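Long-range contacts in N-terminal acetyltransferase B complex subunit MDM20 (PDB 5K04), which probably serves as the non-catalytic auxiliary subunit of the NatB N-terminal acetyltransferase complex, in which it partners the NAT3 subunit: residues 393-398 and 417-422; 422-427 and 737-742; 426-431 and 450-455; 445-450 and 565-570; 664-669 and 745-750. All coordinates share one frame; numbering follows the deposited sequence.

Contact 1. Residues 393-398 and 417-422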
# COMPACT_ATOMS: atom_id res chain seq x y z
N LYS A 393 18.69 -11.60 22.95
CA LYS A 393 20.09 -11.46 22.53
C LYS A 393 20.18 -10.69 21.22
O LYS A 393 20.96 -9.73 21.10
CB LYS A 393 20.75 -12.84 22.40
CG LYS A 393 22.14 -12.80 21.76
CD LYS A 393 22.74 -14.18 21.48
CE LYS A 393 22.15 -14.80 20.24
NZ LYS A 393 22.77 -16.09 19.92
N ASN A 394 19.35 -11.06 20.25
CA ASN A 394 19.43 -10.42 18.95
C ASN A 394 18.82 -9.02 18.94
O ASN A 394 19.23 -8.19 18.13
CB ASN A 394 18.82 -11.34 17.89
CG ASN A 394 19.78 -12.47 17.50
OD1 ASN A 394 20.89 -12.22 17.05
ND2 ASN A 394 19.37 -13.71 17.71
N ILE A 395 17.87 -8.74 19.84
CA ILE A 395 17.46 -7.35 20.08
C ILE A 395 18.67 -6.51 20.49
O ILE A 395 18.86 -5.37 20.02
CB ILE A 395 16.36 -7.29 21.16
CG1 ILE A 395 15.00 -7.68 20.56
CG2 ILE A 395 16.30 -5.90 21.78
CD1 ILE A 395 13.89 -7.80 21.59
N VAL A 396 19.51 -7.04 21.40
CA VAL A 396 20.70 -6.32 21.84
C VAL A 396 21.65 -6.08 20.67
O VAL A 396 22.28 -5.02 20.57
CB VAL A 396 21.38 -7.11 22.97
CG1 VAL A 396 22.67 -6.45 23.39
CG2 VAL A 396 20.43 -7.24 24.15
N LEU A 397 21.77 -7.06 19.77
CA LEU A 397 22.69 -6.91 18.65
C LEU A 397 22.16 -5.89 17.64
O LEU A 397 22.92 -5.04 17.16
CB LEU A 397 22.95 -8.27 18.00
CG LEU A 397 23.65 -9.32 18.88
CD1 LEU A 397 23.63 -10.74 18.26
CD2 LEU A 397 25.08 -8.91 19.19
N LEU A 398 20.86 -5.95 17.32
CA LEU A 398 20.27 -4.99 16.39
C LEU A 398 20.43 -3.56 16.89
O LEU A 398 20.93 -2.69 16.17
CB LEU A 398 18.79 -5.33 16.16
CG LEU A 398 18.53 -6.60 15.34
CD1 LEU A 398 17.05 -6.86 15.19
CD2 LEU A 398 19.20 -6.54 13.95
N LYS A 417 10.02 -6.49 14.62
CA LYS A 417 9.54 -7.87 14.56
C LYS A 417 9.91 -8.64 15.83
O LYS A 417 9.08 -9.37 16.38
CB LYS A 417 10.09 -8.59 13.32
CG LYS A 417 9.62 -7.97 12.01
CD LYS A 417 10.16 -8.69 10.76
CE LYS A 417 9.84 -10.18 10.76
NZ LYS A 417 10.21 -10.80 9.44
N LEU A 418 11.16 -8.50 16.29
CA LEU A 418 11.59 -9.18 17.51
C LEU A 418 10.78 -8.71 18.71
O LEU A 418 10.27 -9.53 19.48
CB LEU A 418 13.09 -8.95 17.77
CG LEU A 418 14.15 -9.47 16.78
CD1 LEU A 418 15.52 -9.60 17.46
CD2 LEU A 418 13.77 -10.75 16.16
N TYR A 419 10.66 -7.38 18.89
CA TYR A 419 9.84 -6.83 19.97
C TYR A 419 8.41 -7.33 19.89
O TYR A 419 7.73 -7.44 20.93
CB TYR A 419 9.82 -5.31 19.92
CG TYR A 419 11.02 -4.60 20.53
CD1 TYR A 419 11.61 -5.04 21.71
CD2 TYR A 419 11.53 -3.45 19.94
CE1 TYR A 419 12.71 -4.36 22.27
CE2 TYR A 419 12.61 -2.79 20.47
CZ TYR A 419 13.20 -3.24 21.63
OH TYR A 419 14.28 -2.55 22.14
N SER A 420 7.93 -7.63 18.68
CA SER A 420 6.57 -8.10 18.50
C SER A 420 6.39 -9.52 19.02
O SER A 420 5.24 -9.98 19.10
CB SER A 420 6.18 -8.06 17.02
OG SER A 420 6.59 -9.24 16.34
N GLN A 421 7.49 -10.21 19.34
CA GLN A 421 7.47 -11.55 19.93
C GLN A 421 7.31 -11.53 21.45
O GLN A 421 7.09 -12.58 22.05
CB GLN A 421 8.77 -12.29 19.61
CG GLN A 421 9.12 -12.36 18.14
CD GLN A 421 7.99 -12.95 17.32
OE1 GLN A 421 7.58 -14.09 17.54
NE2 GLN A 421 7.47 -12.17 16.38
N LEU A 422 7.47 -10.37 22.07
CA LEU A 422 7.51 -10.22 23.51
C LEU A 422 6.34 -9.34 23.95
O LEU A 422 5.57 -8.83 23.13
CB LEU A 422 8.83 -9.61 23.96
CG LEU A 422 10.09 -10.35 23.52
CD1 LEU A 422 11.35 -9.53 23.89
CD2 LEU A 422 10.15 -11.77 24.12
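Asn394 meets Leu418 with its aliphatic part: Asn394 CB lies 3.8 Å from Leu418 CD1, while the amide turns away and its ND2 is held by Asp383 of the preceding helix 372-383. An asparagine can therefore sit at the margin of an apolar contact because its amide finds its partner outside it. The next residue, Ile395, carries most of the load. Its backbone N is 3.5 Å from Leu418 CD1, so the leucine tip presses against the helix backbone itself, and its CG1 sits 3.6 Å from Leu418 CB as the two side chains lie alongside, each pointing back past the other. Because CG1 continues in an extended line (chi2 173°), CD1 reaches beyond Leu418 to two further partners. It approaches the Tyr419 ring obliquely, 3.6 Å from Tyr419 CD1, and rests 3.8 Å from Leu422 CD1. The second branch, Ile395 CG2, lies alongside the phenol end of the same ring, 3.9 Å from Tyr419 OH. The forked isoleucine thus engages two leucines and a tyrosine at once. Further along the helix, Leu398 CD1 meets Leu418 CD1 at 3.9 Å and adds another apolar neighbour at the tip of that leucine. Ile380 backs Asn394 and Leu398, and Thr731 of helix 729-747 touches Ile395. Helices 388-404 and 409-419, joined by a short linker, form a helical hairpin, consistent with the TPR-like architecture of this family.

Contact 2. Residues 422-427 and 737-742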
# COMPACT_ATOMS: atom_id res chain seq x y z
N LEU A 422 7.47 -10.37 22.07
CA LEU A 422 7.51 -10.22 23.51
C LEU A 422 6.34 -9.34 23.95
O LEU A 422 5.57 -8.83 23.13
CB LEU A 422 8.83 -9.61 23.96
CG LEU A 422 10.09 -10.35 23.52
CD1 LEU A 422 11.35 -9.53 23.89
CD2 LEU A 422 10.15 -11.77 24.12
N ASN A 423 6.21 -9.19 25.27
CA ASN A 423 5.25 -8.29 25.88
C ASN A 423 5.80 -6.88 26.05
O ASN A 423 5.25 -6.09 26.83
CB ASN A 423 4.77 -8.86 27.21
CG ASN A 423 4.05 -10.18 27.04
OD1 ASN A 423 3.05 -10.28 26.31
ND2 ASN A 423 4.56 -11.21 27.69
N THR A 424 6.88 -6.56 25.33
CA THR A 424 7.51 -5.24 25.33
C THR A 424 6.80 -4.30 24.35
O THR A 424 7.39 -3.70 23.46
CB THR A 424 8.98 -5.40 24.96
OG1 THR A 424 9.07 -6.10 23.71
CG2 THR A 424 9.71 -6.20 26.01
N ASN A 425 5.48 -4.18 24.53
CA ASN A 425 4.64 -3.50 23.54
C ASN A 425 4.87 -1.99 23.54
O ASN A 425 4.47 -1.30 22.59
CB ASN A 425 3.19 -3.85 23.83
CG ASN A 425 3.00 -5.35 24.07
OD1 ASN A 425 3.54 -6.19 23.35
ND2 ASN A 425 2.27 -5.68 25.13
N ASP A 426 5.56 -1.52 24.57
CA ASP A 426 5.94 -0.13 24.81
C ASP A 426 6.86 0.44 23.73
O ASP A 426 6.89 1.65 23.52
CB ASP A 426 6.65 -0.12 26.18
CG ASP A 426 6.34 1.05 27.00
OD1 ASP A 426 6.47 2.18 26.49
OD2 ASP A 426 5.97 0.84 28.17
N LEU A 427 7.64 -0.42 23.06
CA LEU A 427 8.92 -0.04 22.47
C LEU A 427 8.92 -0.04 20.94
O LEU A 427 9.96 0.23 20.33
CB LEU A 427 10.02 -0.99 22.96
CG LEU A 427 10.16 -1.17 24.47
CD1 LEU A 427 11.26 -2.18 24.80
CD2 LEU A 427 10.40 0.18 25.18
N SER A 737 11.27 -3.38 32.53
CA SER A 737 10.38 -2.27 32.85
C SER A 737 9.20 -2.20 31.88
O SER A 737 8.07 -1.89 32.28
CB SER A 737 11.15 -0.95 32.83
OG SER A 737 12.10 -0.89 33.89
N SER A 738 9.46 -2.48 30.60
CA SER A 738 8.40 -2.42 29.59
C SER A 738 7.37 -3.52 29.80
O SER A 738 6.17 -3.30 29.67
CB SER A 738 8.99 -2.52 28.18
OG SER A 738 7.96 -2.64 27.21
N ILE A 739 7.84 -4.73 30.10
CA ILE A 739 6.93 -5.83 30.41
C ILE A 739 6.05 -5.45 31.59
O ILE A 739 4.83 -5.62 31.57
CB ILE A 739 7.71 -7.13 30.67
CG1 ILE A 739 8.25 -7.69 29.36
CG2 ILE A 739 6.84 -8.15 31.40
CD1 ILE A 739 9.33 -8.74 29.58
N GLU A 740 6.67 -4.88 32.63
CA GLU A 740 5.95 -4.50 33.84
C GLU A 740 4.88 -3.46 33.53
O GLU A 740 3.69 -3.68 33.77
CB GLU A 740 6.93 -3.97 34.89
CG GLU A 740 6.25 -3.44 36.17
CD GLU A 740 7.19 -3.40 37.37
OE1 GLU A 740 8.38 -3.74 37.25
OE2 GLU A 740 6.72 -3.01 38.45
N ASP A 741 5.29 -2.32 32.97
CA ASP A 741 4.36 -1.25 32.66
C ASP A 741 3.20 -1.74 31.79
O ASP A 741 2.03 -1.43 32.06
CB ASP A 741 5.11 -0.10 31.98
CG ASP A 741 6.16 0.54 32.88
OD1 ASP A 741 5.99 0.51 34.12
OD2 ASP A 741 7.16 1.06 32.35
N CYS A 742 3.50 -2.52 30.75
CA CYS A 742 2.42 -2.90 29.83
C CYS A 742 1.49 -3.93 30.48
O CYS A 742 0.27 -3.84 30.35
CB CYS A 742 3.01 -3.40 28.50
SG CYS A 742 3.92 -2.19 27.55
O HOH W 1 8.61 1.04 29.53
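Ser738, Cys742 and Asp426 lose the most surface here, and the two small side chains of helix 729-747 let the loop 422-427 lie close against it. Ser738 points its hydroxyl into the loop: OG is anti to the backbone N (chi1 172°), which brings it 3.0 Å from Asp426 CB and 3.2 Å from Thr424 CA. These are tight contacts with carbon, and the buried OG has no hydrogen-bond partner in the model. One turn later, Cys742 fills the neighbouring place with a larger, more polarisable atom; its SG is 3.5 Å from Asp426 N and 3.7 Å from Asp426 CB. Asp426 therefore lies over both residues through its CB, while its carboxylate continues toward the more open side. There it faces Asp741 with the two carboxylate planes 63° apart, and Asp426 OD2 comes within 4.4 Å of Asp741 OD2. A water donates to both oxygens, weakly to Asp426, and probably eases the repulsion between like charges. On the inner side, Thr424 CG2 packs against Ile739 CG1 at 3.9 Å. Asn423 anchors the start of the loop elsewhere, its amide bonding to Thr663 and Gln711. An inverse gamma turn pivots on Thr424, so the arrangement is that of a tightly turned interhelical loop, between helices 409-419 and 429-434, seated on the last helix of the chain.

Contact 3. Residues 426-431 and 450-455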
# COMPACT_ATOMS: atom_id res chain seq x y z
N ASP A 426 5.56 -1.52 24.57
CA ASP A 426 5.94 -0.13 24.81
C ASP A 426 6.86 0.44 23.73
O ASP A 426 6.89 1.65 23.52
CB ASP A 426 6.65 -0.12 26.18
CG ASP A 426 6.34 1.05 27.00
OD1 ASP A 426 6.47 2.18 26.49
OD2 ASP A 426 5.97 0.84 28.17
N LEU A 427 7.64 -0.42 23.06
CA LEU A 427 8.92 -0.04 22.47
C LEU A 427 8.92 -0.04 20.94
O LEU A 427 9.96 0.23 20.33
CB LEU A 427 10.02 -0.99 22.96
CG LEU A 427 10.16 -1.17 24.47
CD1 LEU A 427 11.26 -2.18 24.80
CD2 LEU A 427 10.40 0.18 25.18
N ILE A 428 7.79 -0.33 20.31
CA ILE A 428 7.74 -0.42 18.86
C ILE A 428 7.47 0.94 18.22
O ILE A 428 8.16 1.33 17.26
CB ILE A 428 6.68 -1.47 18.47
CG1 ILE A 428 7.10 -2.86 19.00
CG2 ILE A 428 6.42 -1.45 16.99
CD1 ILE A 428 6.11 -3.97 18.67
N PHE A 429 6.50 1.69 18.74
CA PHE A 429 6.14 2.99 18.18
C PHE A 429 7.32 3.95 18.03
O PHE A 429 7.36 4.67 17.01
CB PHE A 429 5.05 3.65 19.05
CG PHE A 429 3.69 3.61 18.43
CD1 PHE A 429 3.43 4.31 17.26
CD2 PHE A 429 2.67 2.87 19.01
CE1 PHE A 429 2.17 4.26 16.67
CE2 PHE A 429 1.40 2.83 18.44
CZ PHE A 429 1.15 3.53 17.27
N PRO A 430 8.26 4.04 18.96
CA PRO A 430 9.39 4.96 18.74
C PRO A 430 10.20 4.62 17.49
O PRO A 430 10.68 5.53 16.79
CB PRO A 430 10.22 4.82 20.03
CG PRO A 430 9.19 4.43 21.08
CD PRO A 430 8.28 3.47 20.33
N ILE A 431 10.34 3.33 17.18
CA ILE A 431 11.09 2.91 16.00
C ILE A 431 10.32 3.25 14.73
O ILE A 431 10.86 3.84 13.79
CB ILE A 431 11.39 1.41 16.09
CG1 ILE A 431 12.18 1.12 17.37
CG2 ILE A 431 12.14 0.94 14.86
CD1 ILE A 431 12.20 -0.34 17.74
N THR A 450 0.95 -3.99 15.42
CA THR A 450 -0.10 -4.91 15.86
C THR A 450 -0.13 -5.08 17.38
O THR A 450 -1.20 -5.02 18.00
CB THR A 450 0.11 -6.26 15.16
OG1 THR A 450 -0.05 -6.10 13.73
CG2 THR A 450 -0.86 -7.32 15.68
N THR A 451 1.04 -5.29 18.00
CA THR A 451 1.14 -5.62 19.42
C THR A 451 1.29 -4.41 20.33
O THR A 451 1.41 -4.58 21.55
CB THR A 451 2.33 -6.57 19.66
OG1 THR A 451 3.55 -5.89 19.33
CG2 THR A 451 2.20 -7.83 18.81
N THR A 452 1.30 -3.20 19.77
CA THR A 452 1.44 -2.01 20.59
C THR A 452 0.33 -1.93 21.63
O THR A 452 -0.80 -2.37 21.40
CB THR A 452 1.45 -0.76 19.70
OG1 THR A 452 0.33 -0.78 18.81
CG2 THR A 452 2.74 -0.73 18.87
N ASN A 453 0.67 -1.34 22.80
CA ASN A 453 -0.11 -1.26 24.02
C ASN A 453 -1.22 -0.21 23.91
O ASN A 453 -1.06 0.81 23.22
CB ASN A 453 0.81 -0.91 25.20
CG ASN A 453 1.66 0.34 24.94
OD1 ASN A 453 2.34 0.44 23.91
ND2 ASN A 453 1.59 1.31 25.86
N PRO A 454 -2.35 -0.43 24.62
CA PRO A 454 -3.51 0.48 24.53
C PRO A 454 -3.34 1.73 25.38
O PRO A 454 -4.06 1.96 26.35
CB PRO A 454 -4.66 -0.41 25.00
CG PRO A 454 -4.03 -1.32 25.99
CD PRO A 454 -2.62 -1.59 25.50
N SER A 455 -2.37 2.56 25.01
CA SER A 455 -2.19 3.85 25.67
C SER A 455 -2.94 4.94 24.91
O SER A 455 -3.36 4.77 23.76
CB SER A 455 -0.70 4.19 25.78
OG SER A 455 -0.13 4.45 24.51
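Thr452 meets Phe429 with all its side-chain atoms, and Ile428 with its methyl. Starting at CB, the carbon lies 3.8 Å from Phe429 CE2, the two side chains crossing at about a right angle. From there the chain forks. The methyl CG2 advances farthest, to 3.6 Å from Phe429 CD2, approaching the ring obliquely; it also touches Ile428, 4.0 Å from Ile428 CB, so one methyl serves both large residues. The hydroxyl takes the other branch. Lying between the backbone N and the carbonyl carbon (chi1 51°), OG1 passes 3.8 Å from Phe429 CE2 but gives its hydrogen bond to Leu449 O, a carbonyl just before the segment. Beside this pair, Ile428 stretches its extended end across Thr451, where Ile428 CD1 comes 3.3 Å from Thr451 OG1, a snug contact of methyl with hydroxyl. At the edge, Asn453 OD1 lies 3.8 Å from Asp426 CA. Lys514 bonds to the carbonyls of Thr450 and Thr452 from outside, and the loop itself makes an inverse gamma turn at Pro454 and ends with Ser455 capping helix 456-485 through Asn458 N. No hydrogen bond joins the two segments. Threonine suits such a place because its methyl can join the apolar side while its hydroxyl serves its own backbone, so the attraction across the contact is probably chiefly dispersion and depends on shape.

Contact 4. Residues 445-450 and 565-570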
# COMPACT_ATOMS: atom_id res chain seq x y z
N LEU A 445 2.69 -0.72 6.24
CA LEU A 445 3.59 -1.00 7.37
C LEU A 445 2.92 -0.99 8.74
O LEU A 445 3.55 -1.39 9.73
CB LEU A 445 4.74 0.03 7.38
CG LEU A 445 5.61 -0.08 6.11
CD1 LEU A 445 6.66 1.02 6.05
CD2 LEU A 445 6.25 -1.49 6.01
N ASN A 446 1.69 -0.50 8.82
CA ASN A 446 0.77 -0.52 9.95
C ASN A 446 0.92 -1.72 10.88
O ASN A 446 0.94 -1.59 12.11
CB ASN A 446 -0.62 -0.55 9.34
CG ASN A 446 -1.65 -0.14 10.23
OD1 ASN A 446 -1.49 -0.21 11.44
ND2 ASN A 446 -2.77 0.29 9.67
N TYR A 447 0.92 -2.90 10.26
CA TYR A 447 0.84 -4.16 10.97
C TYR A 447 2.02 -4.36 11.90
O TYR A 447 1.93 -5.18 12.82
CB TYR A 447 0.74 -5.29 9.96
CG TYR A 447 2.06 -5.61 9.26
CD1 TYR A 447 2.96 -6.52 9.83
CD2 TYR A 447 2.39 -5.03 8.03
CE1 TYR A 447 4.19 -6.83 9.19
CE2 TYR A 447 3.62 -5.34 7.39
CZ TYR A 447 4.51 -6.24 7.98
OH TYR A 447 5.69 -6.55 7.36
N TYR A 448 3.13 -3.63 11.68
CA TYR A 448 4.24 -3.64 12.63
C TYR A 448 3.82 -3.14 14.01
O TYR A 448 4.50 -3.41 14.99
CB TYR A 448 5.42 -2.79 12.11
CG TYR A 448 6.33 -3.50 11.13
CD1 TYR A 448 7.31 -4.40 11.56
CD2 TYR A 448 6.19 -3.28 9.77
CE1 TYR A 448 8.14 -5.06 10.65
CE2 TYR A 448 7.00 -3.94 8.85
CZ TYR A 448 7.99 -4.82 9.30
OH TYR A 448 8.78 -5.46 8.38
N LEU A 449 2.71 -2.40 14.09
CA LEU A 449 2.19 -1.88 15.34
C LEU A 449 1.14 -2.79 15.98
O LEU A 449 0.52 -2.41 16.98
CB LEU A 449 1.60 -0.49 15.11
CG LEU A 449 2.54 0.55 14.48
CD1 LEU A 449 1.74 1.75 13.97
CD2 LEU A 449 3.60 1.01 15.50
N THR A 450 0.95 -3.99 15.42
CA THR A 450 -0.10 -4.91 15.86
C THR A 450 -0.13 -5.08 17.38
O THR A 450 -1.20 -5.02 18.00
CB THR A 450 0.11 -6.26 15.16
OG1 THR A 450 -0.05 -6.10 13.73
CG2 THR A 450 -0.86 -7.32 15.68
N ILE A 565 10.52 -15.84 12.49
CA ILE A 565 9.46 -15.23 13.27
C ILE A 565 8.67 -14.23 12.41
O ILE A 565 9.18 -13.64 11.45
CB ILE A 565 10.03 -14.54 14.52
CG1 ILE A 565 10.97 -13.41 14.10
CG2 ILE A 565 10.77 -15.52 15.41
CD1 ILE A 565 11.00 -12.31 15.08
N ASP A 566 7.42 -14.04 12.78
CA ASP A 566 6.48 -13.18 12.08
C ASP A 566 5.88 -12.20 13.08
O ASP A 566 5.74 -12.51 14.26
CB ASP A 566 5.37 -14.02 11.42
CG ASP A 566 5.86 -14.84 10.25
OD1 ASP A 566 6.76 -14.36 9.52
OD2 ASP A 566 5.34 -15.96 10.05
N VAL A 567 5.54 -11.00 12.60
CA VAL A 567 4.61 -10.20 13.41
C VAL A 567 3.29 -10.96 13.52
O VAL A 567 2.79 -11.52 12.52
CB VAL A 567 4.42 -8.80 12.80
CG1 VAL A 567 3.35 -8.00 13.56
CG2 VAL A 567 5.77 -8.04 12.83
N PRO A 568 2.73 -11.09 14.71
CA PRO A 568 1.54 -11.94 14.92
C PRO A 568 0.22 -11.26 14.57
O PRO A 568 -0.63 -10.95 15.42
CB PRO A 568 1.64 -12.26 16.42
CG PRO A 568 2.37 -11.11 17.02
CD PRO A 568 3.36 -10.66 15.97
N VAL A 569 0.02 -11.07 13.27
CA VAL A 569 -1.24 -10.52 12.78
C VAL A 569 -2.32 -11.58 12.92
O VAL A 569 -2.04 -12.78 12.91
CB VAL A 569 -1.11 -10.04 11.32
CG1 VAL A 569 -0.08 -8.89 11.20
CG2 VAL A 569 -0.76 -11.22 10.40
N ASN A 570 -3.57 -11.12 13.05
CA ASN A 570 -4.75 -12.00 13.12
C ASN A 570 -5.88 -11.33 12.34
O ASN A 570 -6.62 -10.51 12.88
CB ASN A 570 -5.15 -12.29 14.56
CG ASN A 570 -6.18 -13.43 14.66
OD1 ASN A 570 -6.78 -13.82 13.66
ND2 ASN A 570 -6.37 -13.96 15.86
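The CA atoms of Tyr448 and Val567 are 6.6 Å apart and those of Thr450 and Val569 6.5 Å, so the two segments run side by side in roughly the same sense, with no hydrogen bond between them. Val567 is the residue that enters. Its CB lies at the edge of the Tyr447 ring, near the ring plane and 4.0 Å from Tyr447 CD1. The branches then diverge: CG1 presses against the backbone, 3.2 Å from Tyr447 O, while CG2 reaches the second tyrosine at 4.2 Å from Tyr448 CD1. Tyr447 holds its ring between its backbone N and carbonyl carbon (chi1 75°), which sets it beside Tyr448, whose CD2 stands over one Tyr447 face, offset toward the rim. The 3-10 turn 447-449, coming just after helix 440-445, places these consecutive aromatics side by side, and the facing loop is bent by an inverse gamma turn centred on Pro568, ahead of the Asn570 N-cap of helix 571-584. Valine suits both places, its short forked side chain reaching two neighbours at once. Val569 CG1 fits 3.9 Å from Tyr447 CB, and Thr450 CG2 meets Pro568 O at 3.6 Å. The phenol of Tyr447 is satisfied outside the contact by Asp551 O, and its ring also meets Phe552. Nearby, Leu445 packs on Asn16 of the NAT3 chain.

Contact 5. Residues 664-669 and 745-750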
# COMPACT_ATOMS: atom_id res chain seq x y z
N GLN A 664 -1.39 -9.86 24.34
CA GLN A 664 -2.42 -9.86 23.30
C GLN A 664 -3.74 -10.43 23.82
O GLN A 664 -4.80 -9.81 23.68
CB GLN A 664 -1.94 -10.67 22.09
CG GLN A 664 -0.92 -10.01 21.21
CD GLN A 664 -0.70 -10.83 19.95
OE1 GLN A 664 -0.03 -11.86 19.97
NE2 GLN A 664 -1.31 -10.38 18.84
N ASN A 665 -3.69 -11.64 24.39
CA ASN A 665 -4.90 -12.27 24.92
C ASN A 665 -5.48 -11.48 26.09
O ASN A 665 -6.70 -11.33 26.20
CB ASN A 665 -4.61 -13.71 25.37
CG ASN A 665 -4.18 -14.61 24.23
OD1 ASN A 665 -4.50 -14.37 23.06
ND2 ASN A 665 -3.45 -15.66 24.59
N LEU A 666 -4.60 -11.00 26.98
CA LEU A 666 -5.06 -10.26 28.15
C LEU A 666 -5.74 -8.96 27.73
O LEU A 666 -6.77 -8.58 28.31
CB LEU A 666 -3.86 -10.01 29.06
CG LEU A 666 -4.07 -9.79 30.56
CD1 LEU A 666 -5.06 -10.79 31.13
CD2 LEU A 666 -2.73 -9.92 31.26
N THR A 667 -5.19 -8.30 26.70
CA THR A 667 -5.82 -7.10 26.15
C THR A 667 -7.21 -7.42 25.62
O THR A 667 -8.15 -6.64 25.80
CB THR A 667 -4.93 -6.49 25.05
OG1 THR A 667 -3.64 -6.15 25.59
CG2 THR A 667 -5.53 -5.25 24.48
N ASN A 668 -7.36 -8.59 24.99
CA ASN A 668 -8.66 -8.97 24.45
C ASN A 668 -9.62 -9.35 25.55
O ASN A 668 -10.82 -9.05 25.46
CB ASN A 668 -8.50 -10.11 23.45
CG ASN A 668 -8.03 -9.64 22.09
OD1 ASN A 668 -8.26 -8.48 21.70
ND2 ASN A 668 -7.37 -10.52 21.35
N LEU A 669 -9.11 -9.99 26.61
CA LEU A 669 -9.94 -10.25 27.78
C LEU A 669 -10.42 -8.95 28.41
O LEU A 669 -11.60 -8.84 28.79
CB LEU A 669 -9.18 -11.08 28.82
CG LEU A 669 -10.04 -11.39 30.05
CD1 LEU A 669 -11.28 -12.22 29.65
CD2 LEU A 669 -9.27 -12.11 31.14
N ALA A 745 -0.67 -2.24 33.48
CA ALA A 745 -1.74 -1.43 32.93
C ALA A 745 -2.95 -2.29 32.57
O ALA A 745 -4.10 -1.90 32.82
CB ALA A 745 -1.23 -0.68 31.70
N LEU A 746 -2.71 -3.49 32.02
CA LEU A 746 -3.80 -4.39 31.64
C LEU A 746 -4.48 -4.98 32.88
O LEU A 746 -5.72 -5.00 32.96
CB LEU A 746 -3.25 -5.51 30.74
CG LEU A 746 -2.71 -5.03 29.38
CD1 LEU A 746 -2.20 -6.17 28.52
CD2 LEU A 746 -3.78 -4.22 28.61
N LEU A 747 -3.69 -5.44 33.85
CA LEU A 747 -4.23 -6.04 35.07
C LEU A 747 -5.11 -5.07 35.85
O LEU A 747 -6.17 -5.45 36.36
CB LEU A 747 -3.08 -6.52 35.96
CG LEU A 747 -2.28 -7.69 35.42
CD1 LEU A 747 -1.02 -7.87 36.24
CD2 LEU A 747 -3.11 -8.95 35.48
N ASN A 748 -4.68 -3.81 35.97
CA ASN A 748 -5.47 -2.77 36.60
C ASN A 748 -6.71 -2.40 35.79
O ASN A 748 -7.59 -1.72 36.31
CB ASN A 748 -4.62 -1.53 36.83
CG ASN A 748 -3.46 -1.77 37.79
OD1 ASN A 748 -3.44 -2.76 38.53
ND2 ASN A 748 -2.50 -0.86 37.79
N SER A 749 -6.77 -2.81 34.53
CA SER A 749 -7.92 -2.53 33.69
C SER A 749 -8.95 -3.65 33.73
O SER A 749 -10.08 -3.46 33.27
CB SER A 749 -7.45 -2.30 32.25
OG SER A 749 -6.91 -1.00 32.09
N LEU A 750 -8.58 -4.83 34.25
CA LEU A 750 -9.54 -5.86 34.59
C LEU A 750 -10.28 -5.44 35.86
O LEU A 750 -11.46 -5.74 36.02
CB LEU A 750 -8.85 -7.22 34.79
CG LEU A 750 -8.07 -7.91 33.67
CD1 LEU A 750 -7.11 -8.96 34.25
CD2 LEU A 750 -9.01 -8.58 32.71
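Leu750, the last residue of the chain, crosses both Leu666 and Leu669 at about a right angle, so that its forked tip bridges two leucines of helix 661-682. Its branches divide the work: Leu750 CD1 lies 4.2 Å from Leu666 CD1, and Leu750 CD2 lies 3.9 Å from Leu669 CD2. Leu669, whose CB does not itself point at the 745-750 segment, has CG anti to its backbone N (chi1 -179°), which swings its end toward Leu750. Leu666 has a second neighbour in Leu747, with Leu666 CD2 4.3 Å from Leu747 CD2. A turn earlier the meeting is of another kind. Leu746 and Thr667 cross at a slant, and the leucine fork straddles the hydroxyl, with Leu746 CD1 3.3 Å and Leu746 CD2 3.6 Å from Thr667 OG1. That oxygen tolerates two methyl groups because it is hydrogen-bonded to Thr663 O in its own helix; a threonine can hide its polarity in this way. Leu666 CB also touches Leu746 CD1. Phe702 of helix 698-703 packs on Leu666, Leu669 and Leu747, adding an aromatic ring to this leucine-rich layer. The segments run in broadly the same direction, and the arrangement is characteristic of an all-helical fold in which the end of one helix and the turn after it pack on a neighbouring helix, here fastening the C-terminal end of the chain to a long helix.

Contacts 1, 2, 3 and 5 are buried, whereas contact 4 is only partly so although it lies nearest the centre of the chain. Contacts 1, 2 and 3 follow one run of sequence, sharing Leu422 and then Asp426 and Leu427; contacts 3 and 4 share Thr450. Contacts 2 and 5 both use helix 729-747, setting it against the 422-427 loop in one and helix 661-682 in the other. Chemistry follows place: the largely helical contacts 1 and 5 rest mostly on leucine and isoleucine, while the loop contacts mix small, hydroxyl-bearing and aromatic residues. Contact 2 alone has a water-bridged acidic pair across it. Gln421 to Asp566 O probably ties contact 1 to contact 4.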